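Local coordinates for protein prenylcyclase (Actinoplanes teichomyceticus, PDB 6IJ1) that probably acts on prenyl substrates as a cyclase or transferase, although its exact reaction is not established, at residues Trp190-Trp195 with Glu199-Leu204; Leu204-Leu209 with Val256-Pro261; Arg182-Thr187 with Glu216-Ala221. All blocks are in the same frame, centred on the assembly; numbering follows the deposited sequence.

Contact 1: residues Trp190-Trp195 with Glu199-Leu204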
loop_
_atom_site.group_PDB
_atom_site.type_symbol
_atom_site.label_atom_id
_atom_site.label_comp_id
_atom_site.label_asym_id
_atom_site.label_seq_id
_atom_site.Cartn_x
_atom_site.Cartn_y
_atom_site.Cartn_z
ATOM N N TRP A 190 -8.309 -8.622 7.103
ATOM C CA TRP A 190 -8.122 -9.183 5.780
ATOM C C TRP A 190 -6.699 -9.676 5.635
ATOM O O TRP A 190 -5.781 -9.000 6.090
ATOM C CB TRP A 190 -8.352 -8.148 4.688
ATOM C CG TRP A 190 -9.821 -7.832 4.380
ATOM C CD1 TRP A 190 -10.545 -8.408 3.378
ATOM C CD2 TRP A 190 -10.688 -6.875 5.021
ATOM N NE1 TRP A 190 -11.814 -7.875 3.339
ATOM C CE2 TRP A 190 -11.946 -6.948 4.341
ATOM C CE3 TRP A 190 -10.565 -6.040 6.135
ATOM C CZ2 TRP A 190 -13.042 -6.171 4.684
ATOM C CZ3 TRP A 190 -11.655 -5.202 6.467
ATOM C CH2 TRP A 190 -12.884 -5.299 5.736
ATOM N N PRO A 191 -6.492 -10.764 4.932
ATOM C CA PRO A 191 -5.144 -11.238 4.660
ATOM C C PRO A 191 -4.517 -10.452 3.510
ATOM O O PRO A 191 -5.198 -9.780 2.750
ATOM C CB PRO A 191 -5.410 -12.689 4.255
ATOM C CG PRO A 191 -6.679 -12.583 3.491
ATOM C CD PRO A 191 -7.524 -11.642 4.322
ATOM N N ALA A 192 -3.188 -10.552 3.393
ATOM C CA ALA A 192 -2.427 -9.880 2.346
ATOM C C ALA A 192 -1.654 -10.948 1.583
ATOM O O ALA A 192 -1.262 -11.963 2.159
ATOM C CB ALA A 192 -1.420 -8.872 2.914
ATOM N N TYR A 193 -1.421 -10.706 0.294
ATOM C CA TYR A 193 -0.545 -11.579 -0.468
ATOM C C TYR A 193 0.891 -11.114 -0.378
ATOM O O TYR A 193 1.769 -11.900 0.020
ATOM C CB TYR A 193 -1.010 -11.602 -1.928
ATOM C CG TYR A 193 -0.280 -12.614 -2.817
ATOM C CD1 TYR A 193 -0.599 -13.999 -2.764
ATOM C CD2 TYR A 193 0.702 -12.181 -3.730
ATOM C CE1 TYR A 193 0.057 -14.889 -3.646
ATOM C CE2 TYR A 193 1.332 -13.088 -4.615
ATOM C CZ TYR A 193 0.989 -14.437 -4.530
ATOM O OH TYR A 193 1.647 -15.274 -5.415
ATOM N N TRP A 194 1.154 -9.842 -0.671
ATOM C CA TRP A 194 2.510 -9.334 -0.767
ATOM C C TRP A 194 3.089 -8.835 0.550
ATOM O O TRP A 194 4.217 -8.334 0.521
ATOM C CB TRP A 194 2.608 -8.186 -1.802
ATOM C CG TRP A 194 2.178 -8.590 -3.207
ATOM C CD1 TRP A 194 1.039 -8.243 -3.837
ATOM C CD2 TRP A 194 2.951 -9.359 -4.143
ATOM N NE1 TRP A 194 1.024 -8.761 -5.132
ATOM C CE2 TRP A 194 2.194 -9.461 -5.325
ATOM C CE3 TRP A 194 4.206 -9.963 -4.081
ATOM C CZ2 TRP A 194 2.633 -10.136 -6.446
ATOM C CZ3 TRP A 194 4.659 -10.645 -5.206
ATOM C CH2 TRP A 194 3.870 -10.738 -6.362
ATOM N N TRP A 195 2.331 -8.837 1.639
ATOM C CA TRP A 195 2.783 -8.156 2.856
ATOM C C TRP A 195 2.740 -9.115 4.020
ATOM O O TRP A 195 1.821 -9.919 4.156
ATOM C CB TRP A 195 1.903 -6.920 3.177
ATOM C CG TRP A 195 1.965 -5.958 2.034
ATOM C CD1 TRP A 195 1.088 -5.882 0.963
ATOM C CD2 TRP A 195 2.930 -4.897 1.833
ATOM N NE1 TRP A 195 1.485 -4.865 0.101
ATOM C CE2 TRP A 195 2.601 -4.236 0.621
ATOM C CE3 TRP A 195 4.065 -4.456 2.546
ATOM C CZ2 TRP A 195 3.371 -3.189 0.109
ATOM C CZ3 TRP A 195 4.808 -3.400 2.041
ATOM C CH2 TRP A 195 4.473 -2.765 0.843
ATOM N N GLU A 199 -2.192 -6.000 8.930
ATOM C CA GLU A 199 -2.630 -4.622 9.103
ATOM C C GLU A 199 -2.656 -3.846 7.790
ATOM O O GLU A 199 -3.421 -2.889 7.670
ATOM C CB GLU A 199 -1.702 -3.901 10.094
ATOM C CG GLU A 199 -1.780 -4.436 11.574
ATOM C CD GLU A 199 -0.998 -5.714 11.818
ATOM O OE1 GLU A 199 -0.401 -6.315 10.904
ATOM O OE2 GLU A 199 -1.045 -6.169 12.997
ATOM N N LEU A 200 -1.785 -4.168 6.824
ATOM C CA LEU A 200 -1.772 -3.417 5.582
ATOM C C LEU A 200 -3.039 -3.658 4.788
ATOM O O LEU A 200 -3.721 -2.676 4.444
ATOM C CB LEU A 200 -0.499 -3.794 4.806
ATOM C CG LEU A 200 -0.272 -3.196 3.417
ATOM C CD1 LEU A 200 -1.238 -3.777 2.246
ATOM C CD2 LEU A 200 -0.310 -1.683 3.452
ATOM N N SER A 201 -3.389 -4.928 4.520
ATOM C CA SER A 201 -4.615 -5.185 3.754
ATOM C C SER A 201 -5.826 -4.676 4.510
ATOM O O SER A 201 -6.758 -4.125 3.921
ATOM C CB SER A 201 -4.727 -6.684 3.472
ATOM O OG SER A 201 -4.275 -7.432 4.648
ATOM N N THR A 202 -5.801 -4.803 5.846
ATOM C CA THR A 202 -6.973 -4.396 6.637
ATOM C C THR A 202 -7.187 -2.897 6.592
ATOM O O THR A 202 -8.345 -2.407 6.418
ATOM C CB THR A 202 -6.820 -4.915 8.088
ATOM O OG1 THR A 202 -6.694 -6.329 8.014
ATOM C CG2 THR A 202 -8.039 -4.541 8.963
ATOM N N ALA A 203 -6.113 -2.115 6.793
ATOM C CA ALA A 203 -6.251 -0.662 6.770
ATOM C C ALA A 203 -6.678 -0.158 5.401
ATOM O O ALA A 203 -7.547 0.706 5.307
ATOM C CB ALA A 203 -4.917 0.015 7.177
ATOM N N LEU A 204 -6.081 -0.695 4.331
ATOM C CA LEU A 204 -6.489 -0.215 3.003
ATOM C C LEU A 204 -7.924 -0.605 2.717
ATOM O O LEU A 204 -8.661 0.206 2.153
ATOM C CB LEU A 204 -5.547 -0.786 1.935
ATOM C CG LEU A 204 -4.064 -0.400 2.112
ATOM C CD1 LEU A 204 -3.336 -0.838 0.807
ATOM C CD2 LEU A 204 -3.823 1.054 2.422
#
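The loop of Trp190-Trp195 runs past the first turns of helix 198-209, with Trp190 CA 5.0 Å from Thr202 CA and Ala192 CA 5.4 Å from Ser201 CA. Two hydroxyls on that helix grip the backbone of Trp190 at its N and its O. Trp190 N donates to Thr202 OG1 at 2.9 Å, nearly straight at 165°. Ser201 OG donates to Trp190 O at 2.6 Å, standing well above the carbonyl plane; chi1 of 39° puts this oxygen between the serine's own N and carbonyl carbon, facing the loop. Pro198 O is a further partner of both hydroxyls. Ala192 CB rests against Ser201 OG. Leu200 lays its CD1 methyl over one face of the Trp195 indole, 3.7 Å from the centroid of the five-membered ring, a CH-pi contact. Trp190 closes a sequence consistent with a QW motif, held here on the start of helix 198-209; its indole crosses Thr202 at about a right angle and makes a hydrogen bond through NE1 to Leu180 O. Helix 158-164 meets Trp190 through Val158 and Ala192 through Cys159, helix 216-229 places Ala222 against Trp190 and Thr202, and helix 246-256 meets Leu200 through Leu251.

Contact 2: residues Leu204-Leu209 with Val256-Pro261. With IMD (imidazole), chain B.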
loop_
_atom_site.group_PDB
_atom_site.type_symbol
_atom_site.label_atom_id
_atom_site.label_comp_id
_atom_site.label_asym_id
_atom_site.label_seq_id
_atom_site.Cartn_x
_atom_site.Cartn_y
_atom_site.Cartn_z
ATOM N N LEU A 204 -6.081 -0.695 4.331
ATOM C CA LEU A 204 -6.489 -0.215 3.003
ATOM C C LEU A 204 -7.924 -0.605 2.717
ATOM O O LEU A 204 -8.661 0.206 2.153
ATOM C CB LEU A 204 -5.547 -0.786 1.935
ATOM C CG LEU A 204 -4.064 -0.400 2.112
ATOM C CD1 LEU A 204 -3.336 -0.838 0.807
ATOM C CD2 LEU A 204 -3.823 1.054 2.422
ATOM N N ALA A 205 -8.319 -1.821 3.126
ATOM C CA ALA A 205 -9.690 -2.272 2.882
ATOM C C ALA A 205 -10.693 -1.343 3.558
ATOM O O ALA A 205 -11.657 -0.866 2.934
ATOM C CB ALA A 205 -9.878 -3.682 3.387
ATOM N N VAL A 206 -10.460 -1.014 4.831
ATOM C CA VAL A 206 -11.500 -0.218 5.490
ATOM C C VAL A 206 -11.523 1.206 4.990
ATOM O O VAL A 206 -12.579 1.838 4.949
ATOM C CB VAL A 206 -11.371 -0.271 7.025
ATOM C CG1 VAL A 206 -11.623 -1.663 7.487
ATOM C CG2 VAL A 206 -10.049 0.307 7.568
ATOM N N GLU A 207 -10.373 1.792 4.639
ATOM C CA GLU A 207 -10.386 3.120 4.058
ATOM C C GLU A 207 -11.067 3.108 2.685
ATOM O O GLU A 207 -11.850 4.018 2.362
ATOM C CB GLU A 207 -8.943 3.649 3.953
ATOM C CG GLU A 207 -8.383 3.938 5.380
ATOM C CD GLU A 207 -7.012 4.519 5.374
ATOM O OE1 GLU A 207 -6.397 4.591 4.284
ATOM O OE2 GLU A 207 -6.521 4.884 6.449
ATOM N N SER A 208 -10.787 2.084 1.873
ATOM C CA SER A 208 -11.470 1.976 0.583
ATOM C C SER A 208 -12.963 1.806 0.742
ATOM O O SER A 208 -13.731 2.399 -0.049
ATOM C CB SER A 208 -10.920 0.785 -0.183
ATOM O OG SER A 208 -9.592 1.133 -0.680
ATOM N N LEU A 209 -13.377 0.955 1.696
ATOM C CA LEU A 209 -14.794 0.602 1.861
ATOM C C LEU A 209 -15.557 1.727 2.521
ATOM O O LEU A 209 -16.811 1.736 2.442
ATOM C CB LEU A 209 -14.917 -0.689 2.669
ATOM C CG LEU A 209 -14.487 -2.064 2.084
ATOM C CD1 LEU A 209 -14.227 -3.191 3.091
ATOM C CD2 LEU A 209 -15.454 -2.616 1.013
ATOM N N VAL A 256 -8.433 1.228 13.069
ATOM C CA VAL A 256 -9.308 1.565 14.199
ATOM C C VAL A 256 -10.151 2.769 13.850
ATOM O O VAL A 256 -11.333 2.853 14.239
ATOM C CB VAL A 256 -8.447 1.834 15.440
ATOM C CG1 VAL A 256 -9.388 2.318 16.592
ATOM C CG2 VAL A 256 -7.801 0.591 15.904
ATOM N N ALA A 257 -9.558 3.748 13.170
ATOM C CA ALA A 257 -10.216 5.007 12.863
ATOM C C ALA A 257 -11.404 4.821 11.920
ATOM O O ALA A 257 -12.193 5.781 11.784
ATOM C CB ALA A 257 -9.204 5.997 12.285
ATOM N N GLN A 258 -11.617 3.617 11.367
ATOM C CA GLN A 258 -12.822 3.387 10.560
ATOM C C GLN A 258 -13.941 2.698 11.308
ATOM O O GLN A 258 -14.951 2.317 10.691
ATOM C CB GLN A 258 -12.473 2.635 9.266
ATOM C CG GLN A 258 -11.593 3.476 8.294
ATOM C CD GLN A 258 -12.084 4.861 7.853
ATOM O OE1 GLN A 258 -13.252 5.063 7.683
ATOM N NE2 GLN A 258 -11.158 5.799 7.670
ATOM N N GLY A 259 -13.828 2.600 12.633
ATOM C CA GLY A 259 -14.977 2.276 13.464
ATOM C C GLY A 259 -15.973 3.409 13.533
ATOM O O GLY A 259 -15.838 4.486 12.954
ATOM N N GLU A 260 -17.011 3.117 14.325
ATOM C CA GLU A 260 -18.076 4.075 14.565
ATOM C C GLU A 260 -17.571 5.282 15.363
ATOM O O GLU A 260 -16.461 5.280 15.892
ATOM C CB GLU A 260 -19.245 3.366 15.272
ATOM C CG GLU A 260 -18.937 2.997 16.768
ATOM C CD GLU A 260 -18.394 1.589 16.945
ATOM O OE1 GLU A 260 -17.733 1.001 16.041
ATOM O OE2 GLU A 260 -18.659 1.002 18.034
ATOM N N PRO A 261 -18.332 6.358 15.457
ATOM C CA PRO A 261 -17.877 7.529 16.212
ATOM C C PRO A 261 -17.441 7.183 17.628
ATOM O O PRO A 261 -18.135 6.475 18.376
ATOM C CB PRO A 261 -19.113 8.446 16.235
ATOM C CG PRO A 261 -19.825 8.042 14.918
ATOM C CD PRO A 261 -19.588 6.617 14.700
HETATM N N1 IMD B . -7.240 2.772 0.383
HETATM C C2 IMD B . -6.305 3.458 1.127
HETATM N N3 IMD B . -5.209 3.644 0.345
HETATM C C4 IMD B . -5.486 3.120 -0.873
HETATM C C5 IMD B . -6.753 2.556 -0.892
HETATM O O HOH W 1 -8.226 5.448 8.529
#
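Val206 and Gln258 meet where helix 198-209 passes the loop that follows helix 246-256, their CA atoms 6.4 Å apart. The Gln258 side chain starts out toward the helix, and its CB lies 3.8 Å from Val206 CB, with the CG2 methyl of the valine equally near. One bond further, Gln258 CG makes the closest approach, 3.6 Å from Val206 CG2, and it also passes the backbone oxygen of Val206. That methyl is available because Val206 CG2 sits between its own N and carbonyl carbon, while CG1 is turned toward the Trp190 indole. A bend at chi2 of -55° then turns the amide of Gln258 round toward Glu207, where NE2 comes 4.1 Å from Glu207 CG. Gln258 belongs to a type I turn from Val256 to Gly259, closed by Gly259 N to Val256 O. In this largely helical chain, consistent with the alpha/alpha-barrel domains of class II terpene cyclases and of the protein prenyltransferase beta subunits, the turn follows helix 246-256 and brings its glutamine against helix 198-209. At the tip, Gln258 NE2 donates to a water at 3.1 Å, and the water in turn donates a hydrogen bond to Glu207 OE2 at 2.7 Å. The amide and carboxylate planes stand 82° apart, and the water spans the two groups. Glu207 reaches it with a chain extended beyond CG, and its OE1 is in a salt bridge with Arg254. The same carboxylate also approaches an imidazole, probably from the crystallisation liquor, with OE1 3.4 Å from its C2. Imidazole N1 makes a weak hydrogen bond to Ser208 OG, a hydroxyl also hydrogen-bonded to Ala162 O, and the Leu204 CD2 methyl touches N3 of that ring.

Contact 3: residues Arg182-Thr187 with Glu216-Ala221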
loop_
_atom_site.group_PDB
_atom_site.type_symbol
_atom_site.label_atom_id
_atom_site.label_comp_id
_atom_site.label_asym_id
_atom_site.label_seq_id
_atom_site.Cartn_x
_atom_site.Cartn_y
_atom_site.Cartn_z
ATOM N N ARG A 182 -16.206 -10.557 0.879
ATOM C CA ARG A 182 -16.206 -11.992 1.121
ATOM C C ARG A 182 -14.840 -12.496 1.608
ATOM O O ARG A 182 -14.758 -13.558 2.255
ATOM C CB ARG A 182 -16.589 -12.756 -0.155
ATOM C CG ARG A 182 -18.114 -12.761 -0.387
ATOM C CD ARG A 182 -18.481 -13.733 -1.535
ATOM N NE ARG A 182 -17.923 -13.279 -2.800
ATOM C CZ ARG A 182 -18.534 -12.425 -3.621
ATOM N NH1 ARG A 182 -19.740 -11.954 -3.327
ATOM N NH2 ARG A 182 -17.940 -12.057 -4.747
ATOM N N ALA A 183 -13.762 -11.739 1.365
ATOM C CA ALA A 183 -12.441 -12.170 1.803
ATOM C C ALA A 183 -12.120 -11.791 3.258
ATOM O O ALA A 183 -11.044 -12.173 3.772
ATOM C CB ALA A 183 -11.404 -11.577 0.852
ATOM N N GLN A 184 -12.968 -11.037 3.938
ATOM C CA GLN A 184 -12.693 -10.688 5.327
ATOM C C GLN A 184 -12.753 -11.938 6.191
ATOM O O GLN A 184 -13.644 -12.767 6.029
ATOM C CB GLN A 184 -13.718 -9.664 5.853
ATOM C CG GLN A 184 -13.348 -9.089 7.188
ATOM C CD GLN A 184 -14.344 -8.053 7.686
ATOM O OE1 GLN A 184 -15.516 -8.014 7.204
ATOM N NE2 GLN A 184 -13.911 -7.200 8.601
ATOM N N ARG A 185 -11.806 -12.083 7.092
ATOM C CA ARG A 185 -11.805 -13.250 7.972
ATOM C C ARG A 185 -12.802 -13.012 9.100
ATOM O O ARG A 185 -13.130 -11.878 9.409
ATOM C CB ARG A 185 -10.392 -13.459 8.554
ATOM C CG ARG A 185 -9.337 -13.730 7.466
ATOM C CD ARG A 185 -9.403 -15.169 6.979
ATOM N NE ARG A 185 -8.450 -15.568 5.910
ATOM C CZ ARG A 185 -7.124 -15.646 6.047
ATOM N NH1 ARG A 185 -6.524 -15.277 7.184
ATOM N NH2 ARG A 185 -6.382 -16.053 5.021
ATOM N N PRO A 186 -13.281 -14.087 9.736
ATOM C CA PRO A 186 -14.238 -13.922 10.843
ATOM C C PRO A 186 -13.684 -13.164 12.014
ATOM O O PRO A 186 -14.480 -12.576 12.766
ATOM C CB PRO A 186 -14.557 -15.355 11.268
ATOM C CG PRO A 186 -14.146 -16.212 10.159
ATOM C CD PRO A 186 -13.013 -15.486 9.424
ATOM N N THR A 187 -12.367 -13.135 12.183
ATOM C CA THR A 187 -11.760 -12.349 13.252
ATOM C C THR A 187 -11.670 -10.860 12.903
ATOM O O THR A 187 -11.320 -10.057 13.770
ATOM C CB THR A 187 -10.395 -12.933 13.590
ATOM O OG1 THR A 187 -9.724 -13.257 12.381
ATOM C CG2 THR A 187 -10.574 -14.243 14.438
ATOM N N GLU A 216 -20.432 -0.894 6.521
ATOM C CA GLU A 216 -20.182 -0.543 7.915
ATOM C C GLU A 216 -19.970 -1.770 8.817
ATOM O O GLU A 216 -19.083 -1.710 9.693
ATOM C CB GLU A 216 -21.326 0.334 8.494
ATOM C CG GLU A 216 -21.593 1.555 7.652
ATOM C CD GLU A 216 -22.620 1.312 6.508
ATOM O OE1 GLU A 216 -22.853 0.118 6.140
ATOM O OE2 GLU A 216 -23.184 2.325 5.982
ATOM N N PRO A 217 -20.706 -2.889 8.696
ATOM C CA PRO A 217 -20.418 -4.035 9.556
ATOM C C PRO A 217 -18.964 -4.514 9.400
ATOM O O PRO A 217 -18.324 -4.760 10.381
ATOM C CB PRO A 217 -21.438 -5.073 9.076
ATOM C CG PRO A 217 -22.567 -4.221 8.536
ATOM C CD PRO A 217 -21.877 -3.066 7.849
ATOM N N ALA A 218 -18.496 -4.642 8.160
ATOM C CA ALA A 218 -17.107 -5.092 7.922
ATOM C C ALA A 218 -16.121 -4.114 8.566
ATOM O O ALA A 218 -15.163 -4.575 9.176
ATOM C CB ALA A 218 -16.858 -5.227 6.443
ATOM N N ARG A 219 -16.365 -2.816 8.418
ATOM C CA ARG A 219 -15.443 -1.800 8.986
ATOM C C ARG A 219 -15.459 -1.844 10.513
ATOM O O ARG A 219 -14.402 -1.702 11.104
ATOM C CB ARG A 219 -15.769 -0.414 8.432
ATOM C CG ARG A 219 -15.353 -0.254 6.980
ATOM C CD ARG A 219 -15.637 1.130 6.462
ATOM N NE ARG A 219 -17.026 1.272 6.089
ATOM C CZ ARG A 219 -17.748 2.340 6.359
ATOM N NH1 ARG A 219 -17.307 3.219 7.237
ATOM N NH2 ARG A 219 -18.888 2.535 5.733
ATOM N N ALA A 220 -16.630 -2.028 11.117
ATOM C CA ALA A 220 -16.712 -2.087 12.593
ATOM C C ALA A 220 -15.962 -3.315 13.115
ATOM O O ALA A 220 -15.326 -3.203 14.156
ATOM C CB ALA A 220 -18.155 -2.104 13.027
ATOM N N ALA A 221 -16.074 -4.447 12.421
ATOM C CA ALA A 221 -15.393 -5.688 12.849
ATOM C C ALA A 221 -13.878 -5.514 12.706
ATOM O O ALA A 221 -13.151 -5.932 13.601
ATOM C CB ALA A 221 -15.888 -6.857 12.039
#
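Gln184 opens a Gln-x-x-x-Gly-x-Trp sequence that runs on through Gly188 to Trp190, consistent with the QW motif of terpene cyclases; as in such motifs, its side chain links the loop after one helix to the first turn of another. The loop after helix 173-182 carries it, and Ala218, in the first turn of helix 216-229, receives it. With CG anti to the backbone N (chi1 -170°) and the rest of the chain extended, the amide is carried straight out to the helix. There Gln184 NE2 donates to Ala218 O at 3.0 Å, with an N-H...O angle of 155°. The donor lies a little out of the carbonyl plane, by 23°, and the oxygen is likewise slightly tilted from the amide plane. The same nitrogen also bonds to Gly188 O, so one amide group joins the loop of its own motif to the neighbouring helix, and the two carbonyls together fix which end of the amide is nitrogen. A leucine here has no donor to offer, and the carbonyls of Ala218 and Gly188 would probably lose this shared partner, the loop being less firmly tied to helix 216-229. The Trp190 indole packs on both Gln184 and Ala218 from the far end of the motif. Ala221, one turn further along the helix, brings its CB to 4.0 Å from Gln184 NE2. On the other branch of the amide, the packing is tight: Gln184 OE1 lies against the alanine itself, 3.2 Å from Ala218 CB and 3.4 Å from Ala218 CA.

In the fold
Trp190 of contact 1 touches both other contacts. Its main chain is held in contact 1, while its indole reaches contact 2, with CZ2 3.6 Å from Leu209 CD1, and contact 3, with NE1 3.4 Å from Gln184 N. Contacts 1 and 2 share helix 198-209; their centres lie about 13 Å apart, as do those of contacts 1 and 3. Contacts 2 and 3 are closer, about 10 Å between centres, and meet at Arg219, whose CD is 3.5 Å from Val206 O. One imidazole lies beside contact 2, and the side chain of Pro191 lies about 4 Å from another, both probably from the crystallisation liquor; such molecules may mark pockets, but no active site is established here.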